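Local coordinates for protein tRNA-splicing ligase RtcB (Thermus thermophilus, PDB 2EPG) that probably joins broken RNA ends in a GTP- and manganese-dependent reaction, as an RNA ligase of the RtcB family, at residues A[13-16]-A[22-25]. Residues are numbered along the deposited sequence; the frame is centred on the assembly and turned at random.
Sequences FFEK and YRIP
Lys16 and Tyr22 face each other as a non-hydrogen-bonded pair in the antiparallel beta hairpin of strands 15-18 and 21-24, near the start of the chain. The Lys16 side chain crosses the Tyr22 ring obliquely. Its CB touches CD1 and CE1 of Tyr22. Its CG comes closest, 3.5 Å from Tyr22 CE1. CD still reaches CE1, CE lies 4.2 Å from Tyr22 OH, and the tip, NZ, passes it unbonded at 4.3 Å. CG of Lys16 lies anti to the backbone N (chi1 -173°), and the rest of the chain is extended, which takes the methylenes past CE1 and alongside the hydroxyl. Tyr22 OH itself is hydrogen-bonded to Lys40 NZ. Phe14 turns its ring edge toward the face of Tyr22 in an offset edge-to-face pair, centroids 6.0 Å apart. Phe36 of the next strand, 34-37, also meets both rings. With an alanine in place of Tyr22, the Lys16 methylenes and the Phe14 edge would probably lose their aromatic partner, and Lys40 the hydroxyl. On the other side of the hairpin, Glu15 and Arg23 run side by side. Their long salt bridge spans 3.5 Å from Glu15 OE2 to Arg23 NH2, while NH1 pairs with Asp33. The same two residues pair through their backbones: Arg23 N gives a nearly straight bond (176°) to Glu15 O at 2.8 Å, and Glu15 N returns a more bent one to Arg23 O.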
loop_
_atom_site.group_PDB
_atom_site.type_symbol
_atom_site.label_atom_id
_atom_site.label_comp_id
_atom_site.label_asym_id
_atom_site.label_seq_id
_atom_site.Cartn_x
_atom_site.Cartn_y
_atom_site.Cartn_z
ATOM N N PHE A 13 -17.017 21.695 -13.837
ATOM C CA PHE A 13 -15.683 21.536 -14.395
ATOM C C PHE A 13 -15.284 20.076 -14.612
ATOM O O PHE A 13 -14.101 19.766 -14.765
ATOM C CB PHE A 13 -14.655 22.248 -13.508
ATOM C CG PHE A 13 -14.569 21.702 -12.114
ATOM C CD1 PHE A 13 -13.564 20.802 -11.767
ATOM C CD2 PHE A 13 -15.493 22.088 -11.145
ATOM C CE1 PHE A 13 -13.477 20.296 -10.474
ATOM C CE2 PHE A 13 -15.419 21.591 -9.847
ATOM C CZ PHE A 13 -14.407 20.691 -9.509
ATOM N N PHE A 14 -16.277 19.186 -14.624
ATOM C CA PHE A 14 -16.038 17.765 -14.860
ATOM C C PHE A 14 -17.283 17.038 -15.359
ATOM O O PHE A 14 -18.371 17.226 -14.819
ATOM C CB PHE A 14 -15.483 17.083 -13.595
ATOM C CG PHE A 14 -16.428 17.063 -12.420
ATOM C CD1 PHE A 14 -17.506 16.186 -12.384
ATOM C CD2 PHE A 14 -16.202 17.884 -11.322
ATOM C CE1 PHE A 14 -18.344 16.125 -11.266
ATOM C CE2 PHE A 14 -17.030 17.834 -10.200
ATOM C CZ PHE A 14 -18.104 16.951 -10.171
ATOM N N GLU A 15 -17.121 16.230 -16.406
ATOM C CA GLU A 15 -18.228 15.465 -16.977
ATOM C C GLU A 15 -18.094 13.973 -16.650
ATOM O O GLU A 15 -17.010 13.495 -16.312
ATOM C CB GLU A 15 -18.308 15.664 -18.509
ATOM C CG GLU A 15 -17.087 15.207 -19.347
ATOM C CD GLU A 15 -17.471 14.792 -20.794
ATOM O OE1 GLU A 15 -18.657 14.964 -21.178
ATOM O OE2 GLU A 15 -16.594 14.286 -21.546
ATOM N N LYS A 16 -19.201 13.238 -16.744
ATOM C CA LYS A 16 -19.180 11.805 -16.470
ATOM C C LYS A 16 -18.947 11.066 -17.781
ATOM O O LYS A 16 -19.632 11.311 -18.781
ATOM C CB LYS A 16 -20.503 11.369 -15.848
ATOM C CG LYS A 16 -20.542 9.923 -15.369
ATOM C CD LYS A 16 -21.873 9.633 -14.684
ATOM C CE LYS A 16 -21.971 8.203 -14.206
ATOM N NZ LYS A 16 -23.249 7.954 -13.507
ATOM N N TYR A 22 -15.445 9.982 -13.623
ATOM C CA TYR A 22 -15.540 11.400 -13.999
ATOM C C TYR A 22 -14.244 11.988 -14.551
ATOM O O TYR A 22 -13.141 11.650 -14.111
ATOM C CB TYR A 22 -15.996 12.230 -12.801
ATOM C CG TYR A 22 -17.299 11.727 -12.219
ATOM C CD1 TYR A 22 -18.516 11.966 -12.866
ATOM C CD2 TYR A 22 -17.311 10.963 -11.049
ATOM C CE1 TYR A 22 -19.717 11.453 -12.364
ATOM C CE2 TYR A 22 -18.503 10.439 -10.534
ATOM C CZ TYR A 22 -19.702 10.689 -11.197
ATOM O OH TYR A 22 -20.872 10.171 -10.694
ATOM N N ARG A 23 -14.399 12.895 -15.505
ATOM C CA ARG A 23 -13.285 13.528 -16.170
ATOM C C ARG A 23 -13.268 15.039 -15.929
ATOM O O ARG A 23 -14.308 15.699 -15.971
ATOM C CB ARG A 23 -13.395 13.218 -17.660
ATOM C CG ARG A 23 -12.375 13.846 -18.547
ATOM C CD ARG A 23 -13.012 14.115 -19.893
ATOM N NE ARG A 23 -12.068 14.800 -20.751
ATOM C CZ ARG A 23 -12.372 15.777 -21.591
ATOM N NH1 ARG A 23 -11.406 16.317 -22.308
ATOM N NH2 ARG A 23 -13.623 16.209 -21.717
ATOM N N ILE A 24 -12.083 15.564 -15.624
ATOM C CA ILE A 24 -11.878 16.997 -15.422
ATOM C C ILE A 24 -11.120 17.394 -16.674
ATOM O O ILE A 24 -9.915 17.163 -16.782
ATOM C CB ILE A 24 -10.996 17.285 -14.193
ATOM C CG1 ILE A 24 -11.729 16.861 -12.921
ATOM C CG2 ILE A 24 -10.625 18.770 -14.151
ATOM C CD1 ILE A 24 -10.845 16.779 -11.697
ATOM N N PRO A 25 -11.815 17.974 -17.653
ATOM C CA PRO A 25 -11.069 18.341 -18.856
ATOM C C PRO A 25 -9.939 19.346 -18.616
ATOM O O PRO A 25 -10.022 20.220 -17.752
ATOM C CB PRO A 25 -12.163 18.835 -19.812
ATOM C CG PRO A 25 -13.277 19.253 -18.902
ATOM C CD PRO A 25 -13.256 18.241 -17.798
#